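Local structure of putative acetyl transferase (Pyrococcus furiosus, 1VKC) at residues 58-63 and 121-126; 80-85 and 89-94; 115-120 and 145-150. The protein is a putative acetyltransferase of the GNAT family that probably transfers an acyl group, most likely acetyl from acetyl-CoA, to an acceptor substrate. One frame throughout, in Å; residues are numbered along the deposited sequence. Where two conformers were deposited one is given.

Contact 1 (58-63 and 121-126)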
ATOM      1  N   GLN A  58       8.839 -24.016  -0.310  1.00 56.28           N
ATOM      2  CA  GLN A  58       9.796 -24.778  -1.119  1.00 56.69           C
ATOM      3  C   GLN A  58      11.226 -24.218  -1.038  1.00 55.86           C
ATOM      4  O   GLN A  58      11.460 -23.046  -1.345  1.00 55.62           O
ATOM      5  CB  GLN A  58       9.339 -24.800  -2.582  1.00 57.55           C
ATOM      6  N   GLY A  59      12.173 -25.071  -0.631  1.00 53.98           N
ATOM      7  CA  GLY A  59      13.608 -24.735  -0.661  1.00 51.38           C
ATOM      8  C   GLY A  59      14.170 -24.234   0.660  1.00 48.97           C
ATOM      9  O   GLY A  59      13.486 -24.241   1.679  1.00 50.63           O
ATOM     10  N   GLU A  60      15.433 -23.811   0.617  1.00 45.92           N
ATOM     11  CA  GLU A  60      16.159 -23.299   1.768  1.00 44.25           C
ATOM     12  C   GLU A  60      16.185 -21.768   1.694  1.00 40.60           C
ATOM     13  O   GLU A  60      16.871 -21.196   0.842  1.00 37.43           O
ATOM     14  CB  GLU A  60      17.595 -23.849   1.769  1.00 46.08           C
ATOM     15  CG  GLU A  60      18.459 -23.406   2.948  1.00 48.01           C
ATOM     16  CD  GLU A  60      19.952 -23.502   2.666  1.00 49.19           C
ATOM     17  OE1 GLU A  60      20.723 -22.771   3.314  1.00 51.09           O
ATOM     18  OE2 GLU A  60      20.360 -24.302   1.797  1.00 51.30           O
ATOM     19  N   HIS A  61      15.454 -21.114   2.605  1.00 35.34           N
ATOM     20  CA  HIS A  61      15.282 -19.651   2.576  1.00 32.23           C
ATOM     21  C   HIS A  61      16.130 -18.949   3.638  1.00 31.92           C
ATOM     22  O   HIS A  61      16.382 -19.497   4.718  1.00 32.50           O
ATOM     23  CB  HIS A  61      13.799 -19.282   2.748  0.65 35.08           C
ATOM     24  CG  HIS A  61      13.286 -19.441   4.152  0.65 35.84           C
ATOM     25  ND1 HIS A  61      12.492 -20.498   4.544  0.65 38.09           N
ATOM     26  CD2 HIS A  61      13.455 -18.672   5.256  0.65 37.01           C
ATOM     27  CE1 HIS A  61      12.194 -20.374   5.827  0.65 36.90           C
ATOM     28  NE2 HIS A  61      12.773 -19.279   6.284  0.65 36.69           N
ATOM     29  N   LYS A  62      16.571 -17.735   3.328  1.00 27.53           N
ATOM     30  CA  LYS A  62      17.303 -16.894   4.266  1.00 25.18           C
ATOM     31  C   LYS A  62      16.839 -15.462   4.114  1.00 24.90           C
ATOM     32  O   LYS A  62      16.712 -14.961   3.008  1.00 23.66           O
ATOM     33  CB  LYS A  62      18.806 -16.965   3.988  1.00 27.00           C
ATOM     34  CG  LYS A  62      19.674 -16.084   4.849  1.00 29.08           C
ATOM     35  CD  LYS A  62      19.755 -16.588   6.272  1.00 32.40           C
ATOM     36  CE  LYS A  62      20.684 -15.734   7.099  1.00 34.57           C
ATOM     37  NZ  LYS A  62      20.784 -16.238   8.504  1.00 35.01           N
ATOM     38  N   PHE A  63      16.574 -14.819   5.233  1.00 24.40           N
ATOM     39  CA  PHE A  63      16.239 -13.416   5.257  1.00 23.99           C
ATOM     40  C   PHE A  63      17.290 -12.672   6.027  1.00 23.41           C
ATOM     41  O   PHE A  63      17.733 -13.132   7.085  1.00 23.68           O
ATOM     42  CB  PHE A  63      14.910 -13.213   5.964  1.00 24.93           C
ATOM     43  CG  PHE A  63      13.728 -13.734   5.225  1.00 25.10           C
ATOM     44  CD1 PHE A  63      13.037 -12.925   4.334  1.00 25.50           C
ATOM     45  CD2 PHE A  63      13.242 -15.005   5.484  1.00 26.40           C
ATOM     46  CE1 PHE A  63      11.924 -13.391   3.674  1.00 24.40           C
ATOM     47  CE2 PHE A  63      12.125 -15.477   4.827  1.00 27.35           C
ATOM     48  CZ  PHE A  63      11.456 -14.662   3.919  1.00 26.32           C
ATOM     49  N   LYS A 121      27.745 -17.346  -0.849  1.00 23.89           N
ATOM     50  CA  LYS A 121      29.075 -17.931  -0.979  1.00 26.70           C
ATOM     51  C   LYS A 121      29.321 -18.994   0.116  1.00 27.71           C
ATOM     52  O   LYS A 121      29.845 -20.070  -0.175  1.00 25.65           O
ATOM     53  CB  LYS A 121      30.147 -16.837  -0.920  1.00 32.10           C
ATOM     54  CG  LYS A 121      31.457 -17.185  -1.635  1.00 36.97           C
ATOM     55  CD  LYS A 121      32.253 -15.906  -1.941  1.00 40.50           C
ATOM     56  CE  LYS A 121      33.586 -16.205  -2.621  1.00 43.54           C
ATOM     57  NZ  LYS A 121      34.397 -14.965  -2.824  1.00 45.53           N
ATOM     58  N   GLU A 122      28.943 -18.677   1.358  1.00 28.98           N
ATOM     59  CA  GLU A 122      29.075 -19.620   2.509  1.00 29.71           C
ATOM     60  C   GLU A 122      28.351 -20.908   2.282  1.00 30.33           C
ATOM     61  O   GLU A 122      28.780 -21.956   2.758  1.00 26.88           O
ATOM     62  CB  GLU A 122      28.472 -19.026   3.777  1.00 30.06           C
ATOM     63  CG  GLU A 122      29.192 -17.841   4.346  1.00 31.72           C
ATOM     64  CD  GLU A 122      28.467 -17.258   5.544  1.00 30.56           C
ATOM     65  OE1 GLU A 122      28.802 -16.115   5.905  1.00 37.42           O
ATOM     66  OE2 GLU A 122      27.570 -17.933   6.119  1.00 33.20           O
ATOM     67  N   ARG A 123      27.203 -20.824   1.598  1.00 27.88           N
ATOM     68  CA  ARG A 123      26.372 -22.003   1.313  1.00 28.87           C
ATOM     69  C   ARG A 123      26.869 -22.805   0.121  1.00 25.71           C
ATOM     70  O   ARG A 123      26.328 -23.854  -0.172  1.00 26.96           O
ATOM     71  CB  ARG A 123      24.903 -21.596   1.067  1.00 31.49           C
ATOM     72  CG  ARG A 123      24.217 -20.941   2.237  1.00 37.35           C
ATOM     73  CD  ARG A 123      23.768 -21.912   3.327  1.00 41.55           C
ATOM     74  NE  ARG A 123      24.872 -22.346   4.165  1.00 45.83           N
ATOM     75  CZ  ARG A 123      24.745 -23.155   5.222  1.00 48.80           C
ATOM     76  NH1 ARG A 123      25.822 -23.488   5.931  1.00 50.22           N
ATOM     77  NH2 ARG A 123      23.550 -23.621   5.582  1.00 50.47           N
ATOM     78  N   GLY A 124      27.869 -22.303  -0.588  1.00 24.63           N
ATOM     79  CA  GLY A 124      28.388 -22.999  -1.763  1.00 26.44           C
ATOM     80  C   GLY A 124      27.711 -22.619  -3.067  1.00 23.72           C
ATOM     81  O   GLY A 124      27.891 -23.285  -4.073  1.00 24.22           O
ATOM     82  N   ALA A 125      26.954 -21.533  -3.081  1.00 21.27           N
ATOM     83  CA  ALA A 125      26.333 -21.083  -4.361  1.00 20.45           C
ATOM     84  C   ALA A 125      27.412 -20.604  -5.329  1.00 21.33           C
ATOM     85  O   ALA A 125      28.421 -20.063  -4.898  1.00 23.70           O
ATOM     86  CB  ALA A 125      25.330 -19.996  -4.110  1.00 18.45           C
ATOM     87  N   LYS A 126      27.193 -20.817  -6.634  1.00 18.91           N
ATOM     88  CA  LYS A 126      28.120 -20.394  -7.713  1.00 20.30           C
ATOM     89  C   LYS A 126      27.667 -19.113  -8.420  1.00 21.25           C
ATOM     90  O   LYS A 126      28.414 -18.528  -9.209  1.00 20.01           O
ATOM     91  CB  LYS A 126      28.244 -21.494  -8.775  1.00 20.72           C
ATOM     92  CG  LYS A 126      28.406 -22.907  -8.234  1.00 24.52           C
ATOM     93  CD  LYS A 126      29.624 -23.044  -7.389  1.00 26.23           C
TER
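The CA atoms of Glu60 and Arg123 lie 10.3 Å apart, the nearest CA pair across the two segments, a separation bridged here by two long side chains. On one side runs strand 60-68. On the other the chain leaves helix 108-122 through a Schellman motif: Gly124, with a phi of 90°, returns its N to Lys121 O at 3.0 Å, and Ala125 N reaches Ala120 O, also at 3.0 Å. A CB at the Gly124 backbone angles would collide with the carbonyl O of Arg123, which explains the glycine.

The Glu60 side chain runs out extended, CG anti to the backbone N, and delivers OE1 to the Arg123 chain at about a right angle. Arg123 is folded at chi2 (-78°) and chi3, which turns its guanidinium back so that CD and NH2 both face the same oxygen. Glu60 OE1 stands 3.2 Å from Arg123 CD but 3.7 Å from Arg123 NH2, a long salt bridge with no hydrogen bond. The oxygen lies at the guanidinium edge, in its plane, yet the carboxylate is turned 80° against that plane, which excludes the coplanar two-pronged pairing of the two groups. Only 69 Å² is buried. Glu60 and Arg123 also both touch Ile81. This is a loose surface ion pair beside a Schellman-capped helix, joining helix to sheet in the alpha/beta fold of the GNAT family.

Contact 2 (80-85 and 89-94)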
ATOM      1  N   CYS A  80      16.888 -17.490  -1.624  1.00 24.90           N
ATOM      2  CA  CYS A  80      16.562 -18.907  -1.779  1.00 24.88           C
ATOM      3  C   CYS A  80      17.718 -19.655  -2.438  1.00 24.86           C
ATOM      4  O   CYS A  80      18.106 -19.323  -3.568  1.00 25.27           O
ATOM      5  CB  CYS A  80      15.330 -19.067  -2.679  1.00 27.66           C
ATOM      6  SG  CYS A  80      14.711 -20.750  -2.841  1.00 34.76           S
ATOM      7  N   ILE A  81      18.241 -20.675  -1.754  1.00 22.43           N
ATOM      8  CA  ILE A  81      19.267 -21.557  -2.331  1.00 22.56           C
ATOM      9  C   ILE A  81      18.580 -22.617  -3.166  1.00 22.62           C
ATOM     10  O   ILE A  81      17.721 -23.342  -2.668  1.00 22.58           O
ATOM     11  CB  ILE A  81      20.122 -22.240  -1.221  1.00 26.07           C
ATOM     12  CG1 ILE A  81      20.872 -21.201  -0.380  1.00 27.39           C
ATOM     13  CG2 ILE A  81      21.080 -23.287  -1.828  1.00 26.79           C
ATOM     14  CD1 ILE A  81      21.890 -20.385  -1.136  1.00 27.53           C
ATOM     15  N   THR A  82      18.936 -22.700  -4.443  1.00 21.29           N
ATOM     16  CA  THR A  82      18.301 -23.649  -5.350  1.00 23.12           C
ATOM     17  C   THR A  82      19.268 -24.052  -6.446  1.00 21.37           C
ATOM     18  O   THR A  82      20.484 -23.776  -6.329  1.00 24.12           O
ATOM     19  CB  THR A  82      16.962 -23.050  -5.909  1.00 25.37           C
ATOM     20  OG1 THR A  82      16.310 -24.003  -6.749  1.00 26.00           O
ATOM     21  CG2 THR A  82      17.222 -21.858  -6.825  1.00 25.79           C
ATOM     22  N   LEU A  83      18.778 -24.769  -7.464  1.00 21.68           N
ATOM     23  CA  LEU A  83      19.608 -25.154  -8.610  1.00 21.36           C
ATOM     24  C   LEU A  83      19.287 -24.344  -9.843  1.00 22.90           C
ATOM     25  O   LEU A  83      18.133 -24.036 -10.110  1.00 20.82           O
ATOM     26  CB  LEU A  83      19.456 -26.639  -8.942  1.00 23.51           C
ATOM     27  CG  LEU A  83      20.078 -27.609  -7.948  1.00 24.58           C
ATOM     28  CD1 LEU A  83      19.568 -29.022  -8.233  1.00 25.26           C
ATOM     29  CD2 LEU A  83      21.592 -27.553  -7.987  1.00 27.28           C
ATOM     30  N   ASP A  84      20.322 -24.036 -10.616  1.00 23.79           N
ATOM     31  CA  ASP A  84      20.176 -23.278 -11.841  1.00 22.90           C
ATOM     32  C   ASP A  84      19.549 -24.154 -12.929  1.00 22.61           C
ATOM     33  O   ASP A  84      19.988 -25.277 -13.161  1.00 21.58           O
ATOM     34  CB  ASP A  84      21.541 -22.775 -12.302  1.00 24.48           C
ATOM     35  CG  ASP A  84      21.438 -21.651 -13.287  1.00 24.73           C
ATOM     36  OD1 ASP A  84      21.346 -21.915 -14.497  1.00 22.83           O
ATOM     37  OD2 ASP A  84      21.452 -20.447 -12.926  1.00 26.25           O
ATOM     38  N   THR A  85      18.525 -23.637 -13.604  1.00 23.45           N
ATOM     39  CA  THR A  85      17.784 -24.431 -14.608  1.00 22.99           C
ATOM     40  C   THR A  85      18.546 -24.623 -15.908  1.00 22.54           C
ATOM     41  O   THR A  85      18.105 -25.395 -16.768  1.00 25.43           O
ATOM     42  CB  THR A  85      16.408 -23.788 -14.920  1.00 24.26           C
ATOM     43  OG1 THR A  85      16.589 -22.433 -15.360  1.00 24.56           O
ATOM     44  CG2 THR A  85      15.547 -23.682 -13.681  1.00 26.40           C
ATOM     45  N   VAL A  89      23.913 -25.883 -11.228  1.00 21.90           N
ATOM     46  CA  VAL A  89      24.805 -25.655 -10.104  1.00 22.21           C
ATOM     47  C   VAL A  89      23.983 -24.963  -9.046  1.00 23.04           C
ATOM     48  O   VAL A  89      22.930 -24.390  -9.336  1.00 22.33           O
ATOM     49  CB  VAL A  89      26.051 -24.763 -10.449  1.00 21.92           C
ATOM     50  CG1 VAL A  89      27.056 -25.510 -11.311  1.00 24.19           C
ATOM     51  CG2 VAL A  89      25.647 -23.409 -11.082  1.00 21.17           C
ATOM     52  N   LYS A  90      24.441 -25.046  -7.817  1.00 20.64           N
ATOM     53  CA  LYS A  90      23.763 -24.375  -6.719  1.00 22.85           C
ATOM     54  C   LYS A  90      23.839 -22.872  -6.977  1.00 19.83           C
ATOM     55  O   LYS A  90      24.886 -22.369  -7.410  1.00 19.02           O
ATOM     56  CB  LYS A  90      24.420 -24.723  -5.401  1.00 25.67           C
ATOM     57  CG  LYS A  90      23.622 -24.254  -4.183  1.00 29.16           C
ATOM     58  CD  LYS A  90      24.382 -24.529  -2.874  1.00 31.95           C
ATOM     59  CE  LYS A  90      24.580 -25.994  -2.627  1.00 32.39           C
ATOM     60  NZ  LYS A  90      25.002 -26.226  -1.221  1.00 34.03           N
ATOM     61  N   ILE A  91      22.718 -22.175  -6.756  1.00 18.25           N
ATOM     62  CA  ILE A  91      22.659 -20.717  -6.865  1.00 20.05           C
ATOM     63  C   ILE A  91      21.862 -20.161  -5.718  1.00 17.51           C
ATOM     64  O   ILE A  91      21.163 -20.898  -5.034  1.00 23.08           O
ATOM     65  CB  ILE A  91      22.027 -20.281  -8.204  1.00 21.42           C
ATOM     66  CG1 ILE A  91      20.567 -20.758  -8.306  1.00 21.23           C
ATOM     67  CG2 ILE A  91      22.900 -20.786  -9.382  1.00 23.38           C
ATOM     68  CD1 ILE A  91      19.802 -20.170  -9.561  1.00 23.08           C
ATOM     69  N   ALA A  92      22.007 -18.873  -5.480  1.00 18.35           N
ATOM     70  CA  ALA A  92      21.149 -18.175  -4.553  1.00 18.74           C
ATOM     71  C   ALA A  92      20.246 -17.314  -5.410  1.00 19.52           C
ATOM     72  O   ALA A  92      20.734 -16.476  -6.154  1.00 19.17           O
ATOM     73  CB  ALA A  92      21.935 -17.328  -3.648  1.00 19.43           C
ATOM     74  N   TYR A  93      18.941 -17.526  -5.306  1.00 19.25           N
ATOM     75  CA  TYR A  93      17.975 -16.689  -5.991  1.00 18.02           C
ATOM     76  C   TYR A  93      17.441 -15.636  -4.989  1.00 19.00           C
ATOM     77  O   TYR A  93      17.035 -15.974  -3.874  1.00 19.72           O
ATOM     78  CB  TYR A  93      16.844 -17.530  -6.542  1.00 22.22           C
ATOM     79  CG  TYR A  93      15.926 -16.756  -7.465  1.00 22.75           C
ATOM     80  CD1 TYR A  93      14.731 -16.211  -7.000  1.00 24.88           C
ATOM     81  CD2 TYR A  93      16.262 -16.556  -8.800  1.00 24.05           C
ATOM     82  CE1 TYR A  93      13.887 -15.506  -7.854  1.00 23.62           C
ATOM     83  CE2 TYR A  93      15.428 -15.832  -9.656  1.00 23.58           C
ATOM     84  CZ  TYR A  93      14.254 -15.313  -9.174  1.00 23.06           C
ATOM     85  OH  TYR A  93      13.425 -14.612 -10.032  1.00 27.19           O
ATOM     86  N   ILE A  94      17.474 -14.382  -5.391  1.00 19.34           N
ATOM     87  CA  ILE A  94      16.975 -13.290  -4.563  1.00 21.85           C
ATOM     88  C   ILE A  94      15.557 -12.989  -5.007  1.00 21.76           C
ATOM     89  O   ILE A  94      15.328 -12.450  -6.115  1.00 21.77           O
ATOM     90  CB  ILE A  94      17.837 -12.021  -4.721  1.00 22.52           C
ATOM     91  CG1 ILE A  94      19.325 -12.303  -4.489  1.00 24.97           C
ATOM     92  CG2 ILE A  94      17.308 -10.881  -3.812  1.00 22.21           C
ATOM     93  CD1 ILE A  94      19.687 -12.721  -3.154  1.00 25.78           C
TER
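Tyr93 and Asp84 bring the flat side-chain groups. Tyr93 meets the partner strand through its CB, 4.4 Å from Cys80 CB, while its ring leads away to an edge-to-face stack with Tyr95. Asp84 crosses Ile91 at about a right angle, its CB against Ile91 CG2 and its OD2 3.8 Å from Ile91 CD1, the carboxylate being held by a salt bridge to Lys127 and by the backbone N of Val86 and Asp87. Cys80, Thr82, Ile91 and Tyr93 share one sheet face; Ile81, Leu83, Lys90 and Ala92 share the other.

Paired N-H...O bonds join Cys80 with Tyr93 and Thr82 with Ile91, the shortest running from Tyr93 N to Cys80 O at 2.6 Å, and Asp84 N adds a single bond to Val89 O at 2.9 Å next to the turn. With a chi1 of 63°, Ile91 CG1 sits between backbone N and carbonyl carbon, alongside Thr82 CG2 at 3.8 Å. On the other face Ile81 CG2 packs on Lys90 CG at 3.6 Å.

This antiparallel hairpin lies mid-sheet: backbone hydrogen bonds link Ile81 to Glu60 of strand 60-68, and Ala92 and Ile94 to Val129 of the parallel strand 128-130, and helix 108-122 packs over Ile81, Ala92 and Ile94.

Contact 3 (115-120 and 145-150)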
ATOM      1  N   LYS A 115      25.502  -8.583   1.945  1.00 21.99           N
ATOM      2  CA  LYS A 115      25.305  -9.638   2.966  1.00 23.10           C
ATOM      3  C   LYS A 115      24.759 -10.932   2.341  1.00 22.66           C
ATOM      4  O   LYS A 115      25.207 -12.034   2.660  1.00 19.14           O
ATOM      5  CB  LYS A 115      24.378  -9.154   4.076  1.00 24.62           C
ATOM      6  CG  LYS A 115      24.541  -9.916   5.376  1.00 29.50           C
ATOM      7  N   ALA A 116      23.782 -10.778   1.444  1.00 19.27           N
ATOM      8  CA  ALA A 116      23.213 -11.881   0.710  1.00 19.99           C
ATOM      9  C   ALA A 116      24.261 -12.615  -0.133  1.00 17.10           C
ATOM     10  O   ALA A 116      24.328 -13.834  -0.109  1.00 19.37           O
ATOM     11  CB  ALA A 116      22.052 -11.371  -0.191  1.00 18.65           C
ATOM     12  N   GLU A 117      25.072 -11.864  -0.866  1.00 19.19           N
ATOM     13  CA  GLU A 117      26.163 -12.432  -1.656  1.00 19.32           C
ATOM     14  C   GLU A 117      27.164 -13.195  -0.776  1.00 21.91           C
ATOM     15  O   GLU A 117      27.603 -14.313  -1.110  1.00 20.02           O
ATOM     16  CB  GLU A 117      26.846 -11.335  -2.445  1.00 22.01           C
ATOM     17  CG  GLU A 117      25.953 -10.787  -3.563  1.00 21.39           C
ATOM     18  CD  GLU A 117      26.635  -9.737  -4.419  1.00 24.87           C
ATOM     19  OE1 GLU A 117      25.921  -8.961  -5.102  1.00 22.37           O
ATOM     20  OE2 GLU A 117      27.888  -9.693  -4.429  1.00 24.50           O
ATOM     21  N   GLU A 118      27.478 -12.607   0.365  1.00 22.58           N
ATOM     22  CA  GLU A 118      28.382 -13.245   1.329  1.00 24.54           C
ATOM     23  C   GLU A 118      27.803 -14.570   1.850  1.00 21.48           C
ATOM     24  O   GLU A 118      28.513 -15.580   1.878  1.00 24.27           O
ATOM     25  CB  GLU A 118      28.712 -12.274   2.464  1.00 28.08           C
ATOM     26  CG  GLU A 118      29.643 -11.156   2.000  1.00 33.82           C
ATOM     27  CD  GLU A 118      29.686  -9.933   2.925  1.00 38.78           C
ATOM     28  OE1 GLU A 118      28.912  -9.876   3.914  1.00 42.31           O
ATOM     29  OE2 GLU A 118      30.503  -9.014   2.641  1.00 40.86           O
ATOM     30  N   TRP A 119      26.519 -14.571   2.219  1.00 22.09           N
ATOM     31  CA  TRP A 119      25.859 -15.757   2.717  1.00 24.04           C
ATOM     32  C   TRP A 119      25.736 -16.829   1.638  1.00 24.74           C
ATOM     33  O   TRP A 119      25.981 -18.000   1.905  1.00 21.81           O
ATOM     34  CB  TRP A 119      24.491 -15.418   3.288  1.00 28.07           C
ATOM     35  CG  TRP A 119      23.787 -16.589   3.941  1.00 29.20           C
ATOM     36  CD1 TRP A 119      23.943 -17.032   5.230  1.00 29.98           C
ATOM     37  CD2 TRP A 119      22.814 -17.429   3.345  1.00 29.42           C
ATOM     38  NE1 TRP A 119      23.125 -18.113   5.460  1.00 30.79           N
ATOM     39  CE2 TRP A 119      22.415 -18.377   4.318  1.00 30.79           C
ATOM     40  CE3 TRP A 119      22.220 -17.486   2.075  1.00 30.21           C
ATOM     41  CZ2 TRP A 119      21.465 -19.365   4.057  1.00 30.53           C
ATOM     42  CZ3 TRP A 119      21.279 -18.468   1.817  1.00 29.97           C
ATOM     43  CH2 TRP A 119      20.907 -19.395   2.810  1.00 30.07           C
ATOM     44  N   ALA A 120      25.360 -16.418   0.425  1.00 20.85           N
ATOM     45  CA  ALA A 120      25.299 -17.325  -0.710  1.00 21.26           C
ATOM     46  C   ALA A 120      26.645 -18.079  -0.898  1.00 20.75           C
ATOM     47  O   ALA A 120      26.666 -19.298  -1.054  1.00 21.24           O
ATOM     48  CB  ALA A 120      24.896 -16.533  -2.005  1.00 21.18           C
ATOM     49  N   ARG A 145      27.032  -3.645  -9.983  1.00 23.61           N
ATOM     50  CA  ARG A 145      27.478  -4.544  -8.931  1.00 23.04           C
ATOM     51  C   ARG A 145      27.896  -5.924  -9.470  1.00 22.32           C
ATOM     52  O   ARG A 145      28.040  -6.875  -8.704  1.00 23.39           O
ATOM     53  CB  ARG A 145      26.367  -4.686  -7.879  1.00 21.34           C
ATOM     54  CG  ARG A 145      26.174  -3.426  -7.067  1.00 23.16           C
ATOM     55  CD  ARG A 145      24.854  -3.262  -6.363  1.00 21.84           C
ATOM     56  NE  ARG A 145      24.892  -2.096  -5.476  1.00 22.57           N
ATOM     57  CZ  ARG A 145      24.898  -0.829  -5.886  1.00 23.97           C
ATOM     58  NH1 ARG A 145      24.979   0.146  -4.998  1.00 28.08           N
ATOM     59  NH2 ARG A 145      24.797  -0.520  -7.171  1.00 22.81           N
ATOM     60  N   GLY A 146      28.063  -6.036 -10.778  1.00 20.74           N
ATOM     61  CA  GLY A 146      28.587  -7.262 -11.364  1.00 20.04           C
ATOM     62  C   GLY A 146      27.558  -8.191 -11.974  1.00 19.37           C
ATOM     63  O   GLY A 146      27.924  -9.257 -12.450  1.00 19.62           O
ATOM     64  N   TYR A 147      26.282  -7.783 -12.000  1.00 19.58           N
ATOM     65  CA  TYR A 147      25.207  -8.609 -12.579  1.00 19.80           C
ATOM     66  C   TYR A 147      25.037  -8.386 -14.068  1.00 22.44           C
ATOM     67  O   TYR A 147      25.054  -7.246 -14.544  1.00 20.13           O
ATOM     68  CB  TYR A 147      23.862  -8.362 -11.876  1.00 20.24           C
ATOM     69  CG  TYR A 147      23.852  -8.800 -10.434  1.00 19.78           C
ATOM     70  CD1 TYR A 147      24.564  -8.081  -9.455  1.00 20.19           C
ATOM     71  CD2 TYR A 147      23.159  -9.944 -10.038  1.00 19.16           C
ATOM     72  CE1 TYR A 147      24.582  -8.491  -8.120  1.00 18.36           C
ATOM     73  CE2 TYR A 147      23.161 -10.350  -8.736  1.00 20.01           C
ATOM     74  CZ  TYR A 147      23.889  -9.621  -7.769  1.00 19.56           C
ATOM     75  OH  TYR A 147      23.907 -10.050  -6.472  1.00 22.90           O
ATOM     76  N   LYS A 148      24.823  -9.483 -14.796  1.00 20.57           N
ATOM     77  CA  LYS A 148      24.629  -9.439 -16.224  1.00 22.77           C
ATOM     78  C   LYS A 148      23.341 -10.158 -16.611  1.00 22.70           C
ATOM     79  O   LYS A 148      23.015 -11.209 -16.059  1.00 20.83           O
ATOM     80  CB  LYS A 148      25.811 -10.092 -16.928  1.00 25.75           C
ATOM     81  CG  LYS A 148      27.182  -9.425 -16.641  1.00 28.11           C
ATOM     82  N   ALA A 149      22.604  -9.580 -17.552  1.00 25.11           N
ATOM     83  CA  ALA A 149      21.361 -10.204 -18.057  1.00 24.61           C
ATOM     84  C   ALA A 149      21.698 -11.504 -18.793  1.00 25.06           C
ATOM     85  O   ALA A 149      22.480 -11.491 -19.742  1.00 26.53           O
ATOM     86  CB  ALA A 149      20.638  -9.246 -18.981  1.00 26.76           C
ATOM     87  N   ARG A 150      21.140 -12.623 -18.327  1.00 20.77           N
ATOM     88  CA  ARG A 150      21.361 -13.947 -18.932  1.00 23.18           C
ATOM     89  C   ARG A 150      20.120 -14.438 -19.718  1.00 21.64           C
ATOM     90  O   ARG A 150      20.236 -15.221 -20.656  1.00 21.52           O
ATOM     91  CB  ARG A 150      21.700 -14.965 -17.822  0.65 23.56           C
ATOM     92  CG  ARG A 150      21.914 -16.405 -18.269  0.65 24.42           C
ATOM     93  CD  ARG A 150      23.174 -16.610 -19.086  0.65 25.04           C
TER
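Glu117 and Tyr147 tie helix 108-122 to the loop that follows helix 138-144, in the C-terminal part of the GNAT fold. The Gly146-Tyr147 pair is consistent with the glycine-aromatic pair that often follows this helix in GNAT sequences. Gly146, at positive phi, closes helix 138-144 with a Schellman motif, and the chain then runs on without regular structure, with Tyr147 reaching back.

The contact is a single polar meeting. Tyr147 OH donates a hydrogen bond of 2.7 Å to Glu117 OE1, the two side chains coming from opposite directions. The oxygen lies at the ring edge, near the ring plane and on the CE1 side: Glu117 OE1 is 3.3 Å from Tyr147 CE1. Relative to the carboxylate, the hydroxyl comes from above its plane, 40° out of it, and ring and carboxylate planes stand 59° apart. Tyr147 has CG anti to its own carbonyl carbon (chi1 -65°), which directs the ring at the helix, and the extended Glu117 chain covers the rest of the distance between backbones whose nearest CA atoms, those of Glu117 and Arg145, are 10.8 Å apart.

Replacing Glu117 by an alanine removes the acceptor, which would probably leave the Tyr147 hydroxyl without this mate and its ring less firmly fixed against the helix.

Arg145 turns elsewhere, its NE 7.0 Å from Glu117 OE1; it bonds to Ser110 OG and Trp141 O and makes a cation-pi contact with Trp141. Next to the Glu117-Tyr147 bond is strand 128-130, outermost in the sheet of this chain: Glu117 and Tyr147 both touch its Ile128, Tyr147 reaches Leu130 as well, and Ala116 and Ala120, on the same helix as Glu117, pack on strand 90-99.

In the fold
Helix 108-122 connects all three contacts. Contact 1 leaves from its C-terminal end, contact 3 uses the turns just before, and the hairpin of contact 2 packs against it through Ile81, Ala92 and Ile94. Contacts 1 and 2 have centres about 7 Å apart and are joined by probable hydrogen bonds, Lys126 N to Lys90 O and Lys90 NZ to Arg123 O, each 2.9 Å. Contact 3 is centred about 12 Å from contact 1 and 11 Å from contact 2; Trp119 packs on Glu60, Lys62 and Ile81, and Ala120 CB on Ala92 CB at 3.5 Å. In GNAT enzymes the acetyl-CoA pyrophosphate binds at the N-terminus of the corresponding helix; the helix residues of contacts 1 and 3 lie away from that end.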